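Alpha-galacturonidase (Bacillus subtilis, PDB 3FEF) hydrolyses alpha-1,4-linked galacturonate units, acting on galacturonic acid oligomers such as di-galacturonate with the help of NAD(+) and manganese. Local coordinates at residues 48-52 and 309-313; 81-86 and 121-126. All coordinates share one frame; numbering follows the deposited sequence.

Interaction 1. Residues 48-52 and 309-313; sequences KNEVI and TERLI
Thr309 divides its two branches between a polar task and a packing one. OG1 is gripped by three groups, the side chains of Gln16 and Arg20 and the carbonyl of Lys305, while CG2 lies 3.9 Å from Ile52 CD1 and 4.1 Å from Lys48 CD. The setting is a helix-to-helix contact between helix 43-53 of the Rossmann-type nucleotide-binding domain and the C-terminal half of helix 295-314, from the family's C-terminal domain. The axes of segments 48-52 and 309-313 approach to 9.9 Å and cross at 47°. Arg20 bridges the two helices: its NH2 bonds Thr309 OG1 and its NE bonds Asn49 OD1. Lys48 reaches across from helix 43-53, extended beyond CG, and its NZ forms a salt bridge with Glu310 OE2. Glu310 points its CB away from helix 43-53, but a bend at chi2 (-51°) folds the carboxylate back to the lysine. That ion pair is modelled at an implausibly short separation, so its length is doubtful. Deeper in, Ile52 meets its neighbours at about right angles: its CG1 stands 4.1 Å from both Leu312 CB and Ile313 CG1.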
ATOM      1  N   LYS A  48     -39.213 -23.410 -21.097  1.00 33.47           N
ATOM      2  CA  LYS A  48     -40.331 -23.266 -20.179  1.00 36.47           C
ATOM      3  C   LYS A  48     -40.381 -21.899 -19.476  1.00 36.61           C
ATOM      4  O   LYS A  48     -41.455 -21.321 -19.307  1.00 36.97           O
ATOM      5  CB  LYS A  48     -40.310 -24.399 -19.161  1.00 37.07           C
ATOM      6  CG  LYS A  48     -40.681 -25.741 -19.777  1.00 38.92           C
ATOM      7  CD  LYS A  48     -40.502 -26.859 -18.781  1.00 41.88           C
ATOM      8  CE  LYS A  48     -40.728 -28.206 -19.447  1.00 43.24           C
ATOM      9  NZ  LYS A  48     -40.642 -29.301 -18.452  1.00 45.26           N
ATOM     10  N   ASN A  49     -39.231 -21.390 -19.056  1.00 32.75           N
ATOM     11  CA  ASN A  49     -39.174 -20.029 -18.545  1.00 32.39           C
ATOM     12  C   ASN A  49     -39.526 -19.012 -19.619  1.00 30.86           C
ATOM     13  O   ASN A  49     -40.031 -17.926 -19.331  1.00 30.29           O
ATOM     14  CB  ASN A  49     -37.791 -19.724 -17.976  1.00 31.79           C
ATOM     15  CG  ASN A  49     -37.674 -20.105 -16.525  1.00 33.00           C
ATOM     16  OD1 ASN A  49     -38.680 -20.208 -15.832  1.00 32.62           O
ATOM     17  ND2 ASN A  49     -36.446 -20.322 -16.051  1.00 30.89           N
ATOM     18  N   GLU A  50     -39.246 -19.354 -20.867  1.00 31.23           N
ATOM     19  CA  GLU A  50     -39.577 -18.442 -21.947  1.00 33.61           C
ATOM     20  C   GLU A  50     -41.092 -18.323 -22.085  1.00 34.55           C
ATOM     21  O   GLU A  50     -41.617 -17.236 -22.302  1.00 34.14           O
ATOM     22  CB  GLU A  50     -38.953 -18.903 -23.256  1.00 34.13           C
ATOM     23  CG  GLU A  50     -39.453 -18.145 -24.445  1.00 37.16           C
ATOM     24  CD  GLU A  50     -39.416 -18.983 -25.701  1.00 41.78           C
ATOM     25  OE1 GLU A  50     -38.319 -19.149 -26.290  1.00 40.31           O
ATOM     26  OE2 GLU A  50     -40.495 -19.478 -26.097  1.00 44.59           O
ATOM     27  N   VAL A  51     -41.795 -19.444 -21.948  1.00 34.86           N
ATOM     28  CA  VAL A  51     -43.249 -19.453 -22.107  1.00 34.73           C
ATOM     29  C   VAL A  51     -43.931 -18.795 -20.904  1.00 35.58           C
ATOM     30  O   VAL A  51     -44.834 -17.985 -21.055  1.00 32.68           O
ATOM     31  CB  VAL A  51     -43.795 -20.900 -22.304  1.00 35.11           C
ATOM     32  CG1 VAL A  51     -45.319 -20.917 -22.298  1.00 31.14           C
ATOM     33  CG2 VAL A  51     -43.255 -21.507 -23.591  1.00 33.49           C
ATOM     34  N   ILE A  52     -43.498 -19.150 -19.700  1.00 34.87           N
ATOM     35  CA  ILE A  52     -43.987 -18.465 -18.510  1.00 35.88           C
ATOM     36  C   ILE A  52     -43.652 -16.967 -18.560  1.00 36.73           C
ATOM     37  O   ILE A  52     -44.471 -16.119 -18.220  1.00 37.30           O
ATOM     38  CB  ILE A  52     -43.382 -19.086 -17.260  1.00 37.72           C
ATOM     39  CG1 ILE A  52     -43.882 -20.531 -17.099  1.00 36.60           C
ATOM     40  CG2 ILE A  52     -43.677 -18.234 -16.041  1.00 36.97           C
ATOM     41  CD1 ILE A  52     -43.029 -21.369 -16.148  1.00 35.87           C
ATOM     42  N   THR A 309     -43.746 -25.430 -12.110  1.00 39.60           N
ATOM     43  CA  THR A 309     -43.466 -24.958 -13.465  1.00 40.84           C
ATOM     44  C   THR A 309     -44.423 -25.568 -14.510  1.00 41.06           C
ATOM     45  O   THR A 309     -44.931 -24.865 -15.389  1.00 39.75           O
ATOM     46  CB  THR A 309     -42.032 -25.274 -13.887  1.00 40.39           C
ATOM     47  OG1 THR A 309     -41.110 -24.497 -13.100  1.00 39.29           O
ATOM     48  CG2 THR A 309     -41.849 -24.984 -15.387  1.00 38.20           C
ATOM     49  N   GLU A 310     -44.655 -26.873 -14.429  1.00 42.01           N
ATOM     50  CA  GLU A 310     -45.554 -27.516 -15.390  1.00 47.01           C
ATOM     51  C   GLU A 310     -46.981 -27.003 -15.209  1.00 46.46           C
ATOM     52  O   GLU A 310     -47.755 -26.930 -16.162  1.00 46.65           O
ATOM     53  CB  GLU A 310     -45.500 -29.045 -15.272  1.00 50.29           C
ATOM     54  CG  GLU A 310     -44.167 -29.663 -15.709  1.00 54.20           C
ATOM     55  CD  GLU A 310     -43.715 -29.178 -17.087  1.00 59.55           C
ATOM     56  OE1 GLU A 310     -44.530 -29.219 -18.047  1.00 60.85           O
ATOM     57  OE2 GLU A 310     -42.537 -28.757 -17.213  1.00 60.26           O
ATOM     58  N   ARG A 311     -47.311 -26.626 -13.978  1.00 47.08           N
ATOM     59  CA  ARG A 311     -48.622 -26.084 -13.656  1.00 47.76           C
ATOM     60  C   ARG A 311     -48.857 -24.796 -14.427  1.00 48.65           C
ATOM     61  O   ARG A 311     -49.836 -24.668 -15.169  1.00 48.06           O
ATOM     62  CB  ARG A 311     -48.712 -25.809 -12.160  1.00 49.49           C
ATOM     63  CG  ARG A 311     -50.075 -26.086 -11.542  1.00 53.38           C
ATOM     64  CD  ARG A 311     -50.051 -25.783 -10.046  1.00 55.51           C
ATOM     65  NE  ARG A 311     -49.901 -24.344  -9.806  1.00 60.08           N
ATOM     66  CZ  ARG A 311     -49.468 -23.805  -8.668  1.00 61.25           C
ATOM     67  NH1 ARG A 311     -49.124 -24.586  -7.646  1.00 61.99           N
ATOM     68  NH2 ARG A 311     -49.370 -22.483  -8.555  1.00 60.40           N
ATOM     69  N   LEU A 312     -47.946 -23.842 -14.255  1.00 46.54           N
ATOM     70  CA  LEU A 312     -48.044 -22.571 -14.948  1.00 45.17           C
ATOM     71  C   LEU A 312     -48.095 -22.774 -16.463  1.00 44.50           C
ATOM     72  O   LEU A 312     -48.818 -22.077 -17.155  1.00 44.48           O
ATOM     73  CB  LEU A 312     -46.890 -21.640 -14.559  1.00 44.02           C
ATOM     74  CG  LEU A 312     -46.751 -21.318 -13.063  1.00 44.38           C
ATOM     75  CD1 LEU A 312     -45.408 -20.652 -12.749  1.00 41.64           C
ATOM     76  CD2 LEU A 312     -47.907 -20.464 -12.557  1.00 42.47           C
ATOM     77  N   ILE A 313     -47.330 -23.725 -16.981  1.00 44.50           N
ATOM     78  CA  ILE A 313     -47.337 -23.971 -18.414  1.00 46.88           C
ATOM     79  C   ILE A 313     -48.684 -24.528 -18.897  1.00 48.41           C
ATOM     80  O   ILE A 313     -49.145 -24.196 -19.980  1.00 49.67           O
ATOM     81  CB  ILE A 313     -46.203 -24.919 -18.830  1.00 47.60           C
ATOM     82  CG1 ILE A 313     -44.851 -24.190 -18.734  1.00 48.24           C
ATOM     83  CG2 ILE A 313     -46.449 -25.452 -20.241  1.00 46.38           C
ATOM     84  CD1 ILE A 313     -43.652 -25.044 -19.068  1.00 47.48           C
TER

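Interaction 2. Residues 81-86 and 121-126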
ATOM      1  N   ILE A  81     -26.085 -13.980 -13.948  1.00 24.70           N
ATOM      2  CA  ILE A  81     -25.603 -15.348 -13.858  1.00 24.75           C
ATOM      3  C   ILE A  81     -26.140 -16.014 -12.608  1.00 27.08           C
ATOM      4  O   ILE A  81     -25.884 -15.570 -11.473  1.00 23.36           O
ATOM      5  CB  ILE A  81     -24.063 -15.433 -13.809  1.00 24.66           C
ATOM      6  CG1 ILE A  81     -23.448 -14.575 -14.916  1.00 22.76           C
ATOM      7  CG2 ILE A  81     -23.615 -16.904 -13.898  1.00 22.23           C
ATOM      8  CD1 ILE A  81     -21.922 -14.385 -14.767  1.00 23.44           C
ATOM      9  N   SER A  82     -26.873 -17.092 -12.832  1.00 23.87           N
ATOM     10  CA  SER A  82     -27.408 -17.876 -11.759  1.00 29.54           C
ATOM     11  C   SER A  82     -27.439 -19.337 -12.167  1.00 31.68           C
ATOM     12  O   SER A  82     -28.474 -19.840 -12.607  1.00 31.95           O
ATOM     13  CB  SER A  82     -28.824 -17.405 -11.470  1.00 32.13           C
ATOM     14  OG  SER A  82     -29.506 -18.394 -10.762  1.00 36.79           O
ATOM     15  N   ILE A  83     -26.301 -20.008 -12.056  1.00 34.67           N
ATOM     16  CA  ILE A  83     -26.200 -21.410 -12.443  1.00 34.33           C
ATOM     17  C   ILE A  83     -25.815 -22.273 -11.262  1.00 35.58           C
ATOM     18  O   ILE A  83     -25.397 -21.776 -10.211  1.00 33.08           O
ATOM     19  CB  ILE A  83     -25.126 -21.638 -13.506  1.00 35.67           C
ATOM     20  CG1 ILE A  83     -23.766 -21.192 -12.975  1.00 35.71           C
ATOM     21  CG2 ILE A  83     -25.484 -20.932 -14.825  1.00 34.09           C
ATOM     22  CD1 ILE A  83     -22.666 -21.421 -13.946  1.00 36.74           C
ATOM     23  N   LEU A  84     -25.956 -23.577 -11.453  1.00 38.57           N
ATOM     24  CA  LEU A  84     -25.490 -24.558 -10.490  1.00 40.54           C
ATOM     25  C   LEU A  84     -24.222 -25.168 -11.070  1.00 41.38           C
ATOM     26  O   LEU A  84     -24.247 -25.723 -12.169  1.00 38.42           O
ATOM     27  CB  LEU A  84     -26.546 -25.643 -10.281  1.00 42.24           C
ATOM     28  CG  LEU A  84     -26.080 -26.828  -9.431  1.00 44.90           C
ATOM     29  CD1 LEU A  84     -25.896 -26.423  -7.959  1.00 44.04           C
ATOM     30  CD2 LEU A  84     -27.048 -28.004  -9.568  1.00 45.17           C
ATOM     31  N   PRO A  85     -23.095 -25.017 -10.356  1.00 41.36           N
ATOM     32  CA  PRO A  85     -21.816 -25.622 -10.737  1.00 39.50           C
ATOM     33  C   PRO A  85     -21.806 -27.117 -10.444  1.00 38.95           C
ATOM     34  O   PRO A  85     -21.459 -27.529  -9.339  1.00 39.60           O
ATOM     35  CB  PRO A  85     -20.800 -24.921  -9.832  1.00 39.40           C
ATOM     36  CG  PRO A  85     -21.543 -23.762  -9.190  1.00 40.19           C
ATOM     37  CD  PRO A  85     -22.979 -24.134  -9.185  1.00 39.31           C
ATOM     38  N   GLY A  86     -22.187 -27.923 -11.424  1.00 41.00           N
ATOM     39  CA  GLY A  86     -22.290 -29.370 -11.232  1.00 42.69           C
ATOM     40  C   GLY A  86     -23.718 -29.788 -10.957  1.00 42.61           C
ATOM     41  O   GLY A  86     -24.608 -28.946 -10.881  1.00 44.87           O
ATOM     42  N   ARG A 121     -14.772 -26.695  -8.888  1.00 29.81           N
ATOM     43  CA  ARG A 121     -15.619 -27.051 -10.028  1.00 30.15           C
ATOM     44  C   ARG A 121     -16.118 -25.811 -10.791  1.00 29.32           C
ATOM     45  O   ARG A 121     -16.255 -25.817 -12.011  1.00 27.69           O
ATOM     46  CB  ARG A 121     -16.805 -27.847  -9.482  1.00 32.35           C
ATOM     47  CG  ARG A 121     -17.533 -28.748 -10.447  1.00 35.92           C
ATOM     48  CD  ARG A 121     -18.246 -29.914  -9.701  1.00 35.17           C
ATOM     49  NE  ARG A 121     -19.332 -29.468  -8.826  1.00 36.65           N
ATOM     50  CZ  ARG A 121     -19.399 -29.728  -7.522  1.00 37.67           C
ATOM     51  NH1 ARG A 121     -18.459 -30.454  -6.945  1.00 38.72           N
ATOM     52  NH2 ARG A 121     -20.415 -29.288  -6.794  1.00 38.13           N
ATOM     53  N   ALA A 122     -16.407 -24.738 -10.074  1.00 29.01           N
ATOM     54  CA  ALA A 122     -16.998 -23.554 -10.719  1.00 27.76           C
ATOM     55  C   ALA A 122     -15.973 -22.734 -11.498  1.00 27.01           C
ATOM     56  O   ALA A 122     -16.325 -22.021 -12.430  1.00 27.62           O
ATOM     57  CB  ALA A 122     -17.698 -22.666  -9.669  1.00 27.94           C
ATOM     58  N   VAL A 123     -14.702 -22.829 -11.109  1.00 26.21           N
ATOM     59  CA  VAL A 123     -13.683 -21.995 -11.715  1.00 24.85           C
ATOM     60  C   VAL A 123     -13.686 -22.052 -13.246  1.00 25.84           C
ATOM     61  O   VAL A 123     -13.729 -21.013 -13.906  1.00 27.08           O
ATOM     62  CB  VAL A 123     -12.273 -22.274 -11.125  1.00 27.83           C
ATOM     63  CG1 VAL A 123     -11.185 -21.520 -11.918  1.00 24.51           C
ATOM     64  CG2 VAL A 123     -12.236 -21.853  -9.652  1.00 26.54           C
ATOM     65  N   PRO A 124     -13.609 -23.256 -13.829  1.00 27.14           N
ATOM     66  CA  PRO A 124     -13.514 -23.236 -15.303  1.00 25.58           C
ATOM     67  C   PRO A 124     -14.835 -22.869 -15.982  1.00 24.93           C
ATOM     68  O   PRO A 124     -14.834 -22.411 -17.120  1.00 27.04           O
ATOM     69  CB  PRO A 124     -13.042 -24.659 -15.669  1.00 27.05           C
ATOM     70  CG  PRO A 124     -13.341 -25.508 -14.453  1.00 28.79           C
ATOM     71  CD  PRO A 124     -13.361 -24.588 -13.242  1.00 26.13           C
ATOM     72  N   ILE A 125     -15.956 -23.037 -15.290  1.00 27.45           N
ATOM     73  CA  ILE A 125     -17.231 -22.556 -15.821  1.00 26.73           C
ATOM     74  C   ILE A 125     -17.242 -21.024 -15.919  1.00 28.14           C
ATOM     75  O   ILE A 125     -17.718 -20.456 -16.898  1.00 25.67           O
ATOM     76  CB  ILE A 125     -18.418 -23.050 -14.972  1.00 28.76           C
ATOM     77  CG1 ILE A 125     -18.465 -24.581 -14.972  1.00 32.76           C
ATOM     78  CG2 ILE A 125     -19.732 -22.485 -15.504  1.00 28.69           C
ATOM     79  CD1 ILE A 125     -19.649 -25.163 -14.200  1.00 34.89           C
ATOM     80  N   PHE A 126     -16.699 -20.347 -14.912  1.00 27.83           N
ATOM     81  CA  PHE A 126     -16.741 -18.892 -14.914  1.00 25.46           C
ATOM     82  C   PHE A 126     -15.632 -18.277 -15.769  1.00 28.54           C
ATOM     83  O   PHE A 126     -15.800 -17.186 -16.326  1.00 29.53           O
ATOM     84  CB  PHE A 126     -16.768 -18.335 -13.483  1.00 27.13           C
ATOM     85  CG  PHE A 126     -18.139 -18.348 -12.871  1.00 25.83           C
ATOM     86  CD1 PHE A 126     -18.883 -17.172 -12.770  1.00 25.77           C
ATOM     87  CD2 PHE A 126     -18.708 -19.543 -12.437  1.00 25.80           C
ATOM     88  CE1 PHE A 126     -20.173 -17.186 -12.219  1.00 28.47           C
ATOM     89  CE2 PHE A 126     -20.009 -19.570 -11.879  1.00 25.41           C
ATOM     90  CZ  PHE A 126     -20.737 -18.393 -11.774  1.00 25.23           C
TER
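Arg121 reaches from its helix to the backbone of Pro85, and its path illustrates how one long side chain can clamp a loop. From CB the chain leaves with CG opposite the backbone N (chi1 -158°). CD comes to 4.0 Å from Pro85 O, and the bend at chi3 (66°) then swings NE onto that oxygen. There the guanidinium binds side-on: NE donates to Pro85 O at 2.9 Å, approaching from above the carbonyl plane, and NH2 donates to the same Pro85 O at 3.3 Å in a less straight bond. The oxygen lies nearly in the guanidinium plane, so both donors converge on one acceptor. At the tip, NH2 also forms a salt bridge with Asp94, which should help hold the group's rotation. Beyond this clamp the contact is apolar. Pro85 CB rests 3.8 Å from Ala122 CB, and Ile83 CD1 presses tightly on Ile125 CG2 at 3.5 Å while also meeting Phe126 CE2 at 3.8 Å. CE1 of the same Phe126 ring lies 3.8 Å from Ile81 CG2. The loop borders the predicted cofactor site, with Ile83 close to Gly12. Helix 112-136 thus packs against the loop that follows strand 78-81, which pairs with strand 141-144, and Phe126 reaches across to Cys152 and Val155 of helix 149-159.

How the interactions relate
Together the two contacts show how one Rossmann-type domain is fastened both within itself and to the C-terminal domain of the same chain. Interaction 2 is internal to it, joining the loop after strand 78-81 to helix 112-136, whereas interaction 1 links helix 43-53 to helix 295-314. Along the chain both segments of interaction 2 fall between those of interaction 1. Their centres are 24 Å apart and their nearest atoms about 9 Å, so they do not touch. What they share is the six-stranded parallel sheet: helix 43-53 connects strands 34-39 and 61-66, and helix 112-136 comes between strands 78-81 and 141-144. One contact thus joins the two domains; the other fixes a loop beside the predicted NAD(+) site.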